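Long-range contacts in 2-hydroxyisobutanoyl-CoA mutase large subunit (Aquincola tertiaricarbonis, PDB 4R3U), which supplies the substrate-binding half of a cobalamin-dependent mutase that interconverts 2-hydroxyisobutyryl-CoA and (3S)-3-hydroxybutyryl-CoA: residues 123-128 with 173-178; 98-103 with 375-380. One frame throughout, in Å; residues are numbered along the deposited sequence.

Contact 1: 123-128 with 173-178; sequences TGISTD and ISVSFT. With 3KK (S-{(3R,5R,9R)-1-[(2R,3S,4R,5R)-5-(6-amino-9H-purin-9-yl)-4-hydroxy-3-(phosphonooxy)tetrahydrofuran-2-yl]-3,5,9-trihydroxy-8,8-dimethyl-3,5-dioxido-10,14-dioxo-2,4,6-trioxa-11,15-diaza-3lambda~5~,5lambda~5~-diphosphaheptadecan-17-yl} 2-hydroxy-2-methylpropanethioate), chain F.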
loop_
_atom_site.group_PDB
_atom_site.type_symbol
_atom_site.label_atom_id
_atom_site.label_comp_id
_atom_site.label_asym_id
_atom_site.label_seq_id
_atom_site.Cartn_x
_atom_site.Cartn_y
_atom_site.Cartn_z
ATOM N N THR A 123 -8.691 9.891 15.629
ATOM C CA THR A 123 -9.597 11.039 15.677
ATOM C C THR A 123 -11.047 10.682 16.036
ATOM O O THR A 123 -11.906 11.560 16.138
ATOM C CB THR A 123 -9.424 11.862 14.372
ATOM O OG1 THR A 123 -9.725 11.038 13.243
ATOM C CG2 THR A 123 -7.986 12.420 14.216
ATOM N N GLY A 124 -11.293 9.398 16.260
ATOM C CA GLY A 124 -12.586 8.854 16.666
ATOM C C GLY A 124 -12.411 7.585 17.466
ATOM O O GLY A 124 -11.485 6.832 17.208
ATOM N N ILE A 125 -13.285 7.340 18.440
ATOM C CA ILE A 125 -13.245 6.133 19.264
ATOM C C ILE A 125 -14.163 5.027 18.687
ATOM O O ILE A 125 -15.287 5.311 18.295
ATOM C CB ILE A 125 -13.572 6.486 20.743
ATOM C CG1 ILE A 125 -12.317 7.027 21.454
ATOM C CG2 ILE A 125 -14.228 5.327 21.531
ATOM C CD1 ILE A 125 -12.635 8.049 22.502
ATOM N N SER A 126 -13.664 3.782 18.633
ATOM C CA SER A 126 -14.438 2.614 18.234
ATOM C C SER A 126 -14.306 1.595 19.361
ATOM O O SER A 126 -13.214 1.395 19.886
ATOM C CB SER A 126 -13.969 2.035 16.897
ATOM O OG SER A 126 -14.657 0.837 16.556
ATOM N N THR A 127 -15.403 0.971 19.745
ATOM C CA THR A 127 -15.381 0.009 20.840
ATOM C C THR A 127 -16.009 -1.319 20.427
ATOM O O THR A 127 -17.152 -1.344 19.940
ATOM C CB THR A 127 -16.117 0.580 22.074
ATOM O OG1 THR A 127 -15.955 2.009 22.155
ATOM C CG2 THR A 127 -15.717 -0.127 23.382
ATOM N N ASP A 128 -15.250 -2.412 20.621
ATOM C CA ASP A 128 -15.687 -3.790 20.457
ATOM C C ASP A 128 -15.886 -4.426 21.801
ATOM O O ASP A 128 -15.077 -4.255 22.706
ATOM C CB ASP A 128 -14.755 -4.621 19.573
ATOM C CG ASP A 128 -15.198 -4.519 18.125
ATOM O OD1 ASP A 128 -15.754 -3.450 17.754
ATOM O OD2 ASP A 128 -14.911 -5.477 17.338
ATOM N N ILE A 173 -14.960 14.495 21.117
ATOM C CA ILE A 173 -14.581 13.341 20.281
ATOM C C ILE A 173 -15.807 12.443 20.052
ATOM O O ILE A 173 -16.604 12.265 20.984
ATOM C CB ILE A 173 -13.331 12.546 20.834
ATOM C CG1 ILE A 173 -12.736 11.582 19.764
ATOM C CG2 ILE A 173 -13.608 11.815 22.163
ATOM C CD1 ILE A 173 -11.270 11.054 20.033
ATOM N N SER A 174 -15.958 11.866 18.841
ATOM C CA SER A 174 -17.066 10.920 18.587
ATOM C C SER A 174 -16.723 9.521 19.137
ATOM O O SER A 174 -15.560 9.090 19.084
ATOM C CB SER A 174 -17.435 10.846 17.110
ATOM O OG SER A 174 -16.360 10.389 16.311
ATOM N N VAL A 175 -17.745 8.851 19.696
ATOM C CA VAL A 175 -17.656 7.522 20.301
ATOM C C VAL A 175 -18.609 6.508 19.647
ATOM O O VAL A 175 -19.833 6.593 19.835
ATOM C CB VAL A 175 -17.828 7.566 21.854
ATOM C CG1 VAL A 175 -17.769 6.163 22.470
ATOM C CG2 VAL A 175 -16.799 8.498 22.509
ATOM N N SER A 176 -18.013 5.509 18.969
ATOM C CA SER A 176 -18.671 4.383 18.314
ATOM C C SER A 176 -18.679 3.126 19.220
ATOM O O SER A 176 -17.666 2.789 19.850
ATOM C CB SER A 176 -17.982 4.056 16.982
ATOM O OG SER A 176 -18.686 3.037 16.287
ATOM N N PHE A 177 -19.821 2.429 19.249
ATOM C CA PHE A 177 -20.043 1.182 19.992
ATOM C C PHE A 177 -20.457 0.078 19.012
ATOM O O PHE A 177 -21.485 0.203 18.331
ATOM C CB PHE A 177 -21.135 1.367 21.058
ATOM C CG PHE A 177 -20.800 2.202 22.273
ATOM C CD1 PHE A 177 -19.491 2.273 22.757
ATOM C CD2 PHE A 177 -21.802 2.879 22.968
ATOM C CE1 PHE A 177 -19.197 3.011 23.905
ATOM C CE2 PHE A 177 -21.511 3.614 24.125
ATOM C CZ PHE A 177 -20.220 3.659 24.597
ATOM N N THR A 178 -19.631 -0.979 18.887
ATOM C CA THR A 178 -19.959 -2.118 18.013
ATOM C C THR A 178 -20.874 -3.057 18.822
ATOM O O THR A 178 -20.460 -4.134 19.264
ATOM C CB THR A 178 -18.718 -2.805 17.537
ATOM O OG1 THR A 178 -17.882 -1.830 16.948
ATOM C CG2 THR A 178 -19.006 -3.926 16.572
HETATM C C4 3KK F . -17.219 -6.844 14.798
HETATM C C3 3KK F . -16.366 -5.793 14.095
HETATM C C2 3KK F . -15.784 -6.362 12.803
HETATM O O3 3KK F . -15.305 -5.453 14.971
HETATM C C1 3KK F . -17.158 -4.519 13.770
HETATM O O1 3KK F . -18.315 -4.549 13.343
HETATM S S1P 3KK F . -16.244 -3.042 14.064
HETATM C C2P 3KK F . -17.426 -1.730 13.645
HETATM C C3P 3KK F . -16.905 -0.393 14.111
HETATM N N4P 3KK F . -17.840 0.632 13.666
HETATM C C5P 3KK F . -17.474 1.907 13.501
HETATM O O5P 3KK F . -16.338 2.341 13.717
HETATM C C6P 3KK F . -18.620 2.797 13.010
HETATM C C7P 3KK F . -18.227 4.266 12.953
HETATM N N8P 3KK F . -19.321 5.062 12.384
HETATM C C9P 3KK F . -19.291 6.403 12.411
HETATM O O9P 3KK F . -18.370 7.035 12.932
HETATM C CAP 3KK F . -20.548 7.127 11.848
HETATM O OAP 3KK F . -21.766 6.418 12.157
HETATM C CBP 3KK F . -20.455 7.639 10.370
HETATM C CDP 3KK F . -21.667 8.527 10.048
HETATM C CEP 3KK F . -20.445 6.478 9.369
HETATM C CCP 3KK F . -19.201 8.513 10.157
HETATM O O6A 3KK F . -19.179 9.539 11.166
HETATM P P2A 3KK F . -17.905 10.388 11.566
HETATM O O4A 3KK F . -16.731 9.509 11.664
HETATM O O5A 3KK F . -18.278 11.213 12.741
HETATM O O3A 3KK F . -17.728 11.298 10.233
HETATM P P1A 3KK F . -18.733 12.477 9.686
HETATM O O1A 3KK F . -20.094 12.391 10.281
HETATM O O2A 3KK F . -18.613 12.497 8.218
HETATM O O5B 3KK F . -17.896 13.741 10.281
HETATM C C5B 3KK F . -18.138 14.322 11.581
HETATM C C4B 3KK F . -18.585 15.788 11.429
HETATM O O4B 3KK F . -17.731 16.524 10.501
HETATM C C3B 3KK F . -20.005 15.877 10.879
HETATM O O3B 3KK F . -20.667 16.989 11.527
HETATM P P3B 3KK F . -21.878 16.810 12.582
HETATM O O8A 3KK F . -22.905 16.114 11.775
HETATM O O7A 3KK F . -21.258 16.026 13.671
HETATM O O9A 3KK F . -22.184 18.218 12.932
HETATM C C2B 3KK F . -19.794 16.158 9.403
HETATM O O2B 3KK F . -20.909 16.845 8.822
HETATM C C1B 3KK F . -18.548 17.020 9.418
HETATM N N9A 3KK F . -17.769 16.921 8.147
HETATM C C8A 3KK F . -17.149 15.865 7.626
HETATM N N7A 3KK F . -16.590 16.236 6.478
HETATM C C5A 3KK F . -16.839 17.537 6.290
HETATM C C4A 3KK F . -17.571 17.962 7.339
HETATM N N3A 3KK F . -17.984 19.253 7.437
HETATM C C2A 3KK F . -17.637 20.191 6.438
HETATM N N1A 3KK F . -16.861 19.697 5.353
HETATM C C6A 3KK F . -16.503 18.397 5.304
HETATM N N6A 3KK F . -15.779 17.920 4.289
HETATM O O HOH W 1 -17.259 0.771 17.324
#
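With chi1 at -33°, Thr127 swings OG1 back beside its own backbone N, and both atoms then converge on Ser176 O. The hydroxyl gives it a bond of 3.0 Å from OG1 to Ser176 O, while the bond from Thr127 N is bent and weak. A similar turn in Thr178 (chi1 -54°) aims its OG1 at Asp128, donating to OD1 at 2.8 Å nearly in line with the C-O bond of the carboxylate. Strands 125-128 and 175-178 are parallel neighbours in the TIM barrel, and their side chains alternate between two environments. Ile125, Val175, Thr127 and Phe177 face the surrounding helices: Ile125 CG2 lies alongside Val175 CG1 (3.8 Å), and Thr127 OG1 sits at the edge of the Phe177 ring, 3.6 Å from CD1. Helices 107-119 and 158-164 pack over this side. Ser126, Ser176, Asp128 and Thr178 face the bore, through which the pantetheine arm of the substrate is threaded; Ser176 OG lies 3.2 Å from its C5P. A water bonded to Ser126 OG, Ser176 OG and Thr127 N donates to Thr178 OG1, whose own proton goes to Asp128. These bonds help hold OD1, while OD2 lies toward the substrate hydroxyl O3, at a modelled separation too short to be taken literally; the position is consistent with the inferred role of Asp128 in stereospecificity.

Contact 2: 98-103 with 375-380; sequences MRQIAG and SLHTNG. With 5AD (5'-deoxyadenosine), chain G.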
loop_
_atom_site.group_PDB
_atom_site.type_symbol
_atom_site.label_atom_id
_atom_site.label_comp_id
_atom_site.label_asym_id
_atom_site.label_seq_id
_atom_site.Cartn_x
_atom_site.Cartn_y
_atom_site.Cartn_z
ATOM N N MET A 98 -10.073 8.539 11.564
ATOM C CA MET A 98 -9.160 7.430 11.742
ATOM C C MET A 98 -9.632 6.884 13.084
ATOM O O MET A 98 -9.376 7.466 14.157
ATOM C CB MET A 98 -7.711 7.920 11.751
ATOM C CG MET A 98 -7.396 8.715 10.497
ATOM S SD MET A 98 -5.665 9.083 10.291
ATOM C CE MET A 98 -5.737 10.055 8.789
ATOM N N ARG A 99 -10.507 5.875 12.973
ATOM C CA ARG A 99 -11.242 5.280 14.081
ATOM C C ARG A 99 -10.968 3.761 14.189
ATOM O O ARG A 99 -11.604 2.935 13.511
ATOM C CB ARG A 99 -12.724 5.582 13.877
ATOM C CG ARG A 99 -13.603 5.172 15.035
ATOM C CD ARG A 99 -15.068 5.162 14.666
ATOM N NE ARG A 99 -15.526 6.432 14.099
ATOM C CZ ARG A 99 -15.833 7.508 14.811
ATOM N NH1 ARG A 99 -15.718 7.495 16.131
ATOM N NH2 ARG A 99 -16.245 8.609 14.207
ATOM N N GLN A 100 -9.999 3.421 15.070
ATOM C CA GLN A 100 -9.530 2.072 15.348
ATOM C C GLN A 100 -10.313 1.383 16.462
ATOM O O GLN A 100 -10.530 1.975 17.531
ATOM C CB GLN A 100 -8.031 2.095 15.701
ATOM C CG GLN A 100 -7.129 2.575 14.584
ATOM C CD GLN A 100 -7.188 1.724 13.351
ATOM O OE1 GLN A 100 -7.655 2.162 12.301
ATOM N NE2 GLN A 100 -6.691 0.504 13.439
ATOM N N ILE A 101 -10.684 0.106 16.232
ATOM C CA ILE A 101 -11.403 -0.714 17.220
ATOM C C ILE A 101 -10.480 -0.971 18.418
ATOM O O ILE A 101 -9.290 -1.248 18.249
ATOM C CB ILE A 101 -11.891 -2.080 16.635
ATOM C CG1 ILE A 101 -12.866 -1.965 15.471
ATOM C CG2 ILE A 101 -12.404 -2.966 17.708
ATOM C CD1 ILE A 101 -12.618 -3.076 14.431
ATOM N N ALA A 102 -11.053 -0.895 19.616
ATOM C CA ALA A 102 -10.406 -1.171 20.897
ATOM C C ALA A 102 -11.442 -1.913 21.762
ATOM O O ALA A 102 -12.614 -1.511 21.810
ATOM C CB ALA A 102 -9.980 0.132 21.576
ATOM N N GLY A 103 -11.009 -2.996 22.407
ATOM C CA GLY A 103 -11.895 -3.752 23.272
ATOM C C GLY A 103 -11.255 -4.987 23.841
ATOM O O GLY A 103 -10.846 -5.874 23.097
ATOM N N SER A 375 -15.234 7.430 7.699
ATOM C CA SER A 375 -14.552 6.845 8.828
ATOM C C SER A 375 -13.871 5.564 8.360
ATOM O O SER A 375 -14.393 4.852 7.478
ATOM C CB SER A 375 -15.554 6.581 9.952
ATOM O OG SER A 375 -14.953 6.101 11.143
ATOM N N LEU A 376 -12.681 5.283 8.921
ATOM C CA LEU A 376 -11.914 4.110 8.542
ATOM C C LEU A 376 -11.159 3.454 9.660
ATOM O O LEU A 376 -10.423 4.118 10.389
ATOM C CB LEU A 376 -10.958 4.453 7.380
ATOM C CG LEU A 376 -10.021 3.363 6.796
ATOM C CD1 LEU A 376 -10.807 2.224 6.153
ATOM C CD2 LEU A 376 -9.031 3.973 5.825
ATOM N N HIS A 377 -11.292 2.111 9.742
ATOM C CA HIS A 377 -10.503 1.258 10.592
ATOM C C HIS A 377 -9.601 0.449 9.625
ATOM O O HIS A 377 -10.093 -0.243 8.717
ATOM C CB HIS A 377 -11.374 0.274 11.405
ATOM C CG HIS A 377 -10.568 -0.767 12.150
ATOM N ND1 HIS A 377 -10.220 -0.601 13.490
ATOM C CD2 HIS A 377 -10.051 -1.940 11.712
ATOM C CE1 HIS A 377 -9.487 -1.654 13.804
ATOM N NE2 HIS A 377 -9.380 -2.501 12.779
ATOM N N THR A 378 -8.283 0.496 9.865
ATOM C CA THR A 378 -7.324 -0.337 9.163
ATOM C C THR A 378 -6.970 -1.495 10.100
ATOM O O THR A 378 -6.724 -1.266 11.297
ATOM C CB THR A 378 -6.098 0.462 8.695
ATOM O OG1 THR A 378 -5.769 1.447 9.661
ATOM C CG2 THR A 378 -6.309 1.113 7.344
ATOM N N ASN A 379 -6.940 -2.736 9.571
ATOM C CA ASN A 379 -6.631 -3.885 10.412
ATOM C C ASN A 379 -5.156 -3.950 10.766
ATOM O O ASN A 379 -4.351 -3.299 10.093
ATOM C CB ASN A 379 -7.092 -5.193 9.760
ATOM C CG ASN A 379 -8.549 -5.229 9.453
ATOM O OD1 ASN A 379 -9.379 -4.705 10.198
ATOM N ND2 ASN A 379 -8.883 -5.815 8.311
ATOM N N GLY A 380 -4.837 -4.693 11.836
ATOM C CA GLY A 380 -3.481 -4.936 12.298
ATOM C C GLY A 380 -2.895 -6.102 11.512
ATOM O O GLY A 380 -3.645 -6.959 11.012
HETATM N N1 5AD G . -9.612 -4.933 19.392
HETATM C C2 5AD G . -9.313 -4.549 18.085
HETATM N N3 5AD G . -9.943 -5.226 17.010
HETATM C C4 5AD G . -10.879 -6.161 17.277
HETATM N N9 5AD G . -11.619 -6.946 16.489
HETATM C C8 5AD G . -12.455 -7.631 17.275
HETATM N N7 5AD G . -12.192 -7.356 18.542
HETATM C C5 5AD G . -11.228 -6.429 18.553
HETATM C C6 5AD G . -10.609 -5.813 19.573
HETATM N N6 5AD G . -10.982 -6.200 20.781
HETATM C "C1'" 5AD G . -11.845 -6.901 15.035
HETATM C "C2'" 5AD G . -10.701 -7.311 14.174
HETATM C "C3'" 5AD G . -11.419 -7.931 12.988
HETATM C "C4'" 5AD G . -12.915 -7.848 13.297
HETATM C "C5'" 5AD G . -13.592 -9.161 12.922
HETATM O "O4'" 5AD G . -12.924 -7.788 14.700
HETATM O "O2'" 5AD G . -10.016 -6.132 13.729
HETATM O "O3'" 5AD G . -11.085 -7.195 11.795
#
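Ser375 OG is gripped by residues of both neighbouring strands: Arg99 NE donates to it at 3.0 Å, and His341 of strand 340-344 bonds to it through ND1. The hydroxyl lies at the edge of the Arg99 guanidinium, close to its plane. Arg99 is extended through its first two torsions and bends at the third (-54°), which brings NE to the serine; NH1 meanwhile reaches Ile125 O, and NH2 binds Ser174 OG and a phosphate oxygen of the CoA substrate. Ser375, itself part of the CoA-ester pocket, thus also helps to position Arg99, which binds the substrate directly. Between the backbones, Arg99 N donates to Leu376 O at 3.1 Å from above the carbonyl plane, and Gln400 NE2 bonds to the same oxygen. Strands 97-102 and 375-377 are the first and last of the TIM barrel, so their parallel pairing closes the cylinder. Beyond Met98 and Leu376 the regular backbone pairing stops although the chains stay close, and side chains take over the bonding. The Gln100 amide completes a two-bond pairing with one residue: OE1 accepts from Thr378 N at 3.0 Å, and NE2 donates almost straight to Thr378 O at 2.8 Å. Folding back at its second torsion, Gln100 also lays this amide over one face of the His377 ring, the planes 9° apart and NE2 offset toward the rim. Ile101 CD1 covers the opposite face in a CH-pi contact, 3.5 Å from the ring centroid. In addition, Ile101 N donates to His377 ND1 at 2.9 Å, which helps to set the rotation of the imidazole. Ile101 CG2 turns to the adenine of 5'-deoxyadenosine, 3.4 Å from its N3, and His377 and Asn379 line the ribose side of that pocket.

Overall arrangement
Followed from the N terminus, the chain first lays down 98-103, passes through helix 107-119 and returns as 123-128, the adjacent barrel strand. Contact 1 then closes a short loop of 44 residues, containing helices 131-135 and 158-164, onto 173-178. The remaining strands follow before 375-380 comes back to 98-103, so contact 2 closes a loop of 271 residues that wholly encloses contact 1; the two do not cross. Their centres lie 9 Å apart. Segments 98-103 and 123-128 join them directly, with Thr123 N bonding to Met98 O at 2.9 Å and Ile101 packing on Asp128. Four strands in a row thus bring the substrate pocket beside that of 5'-deoxyadenosine.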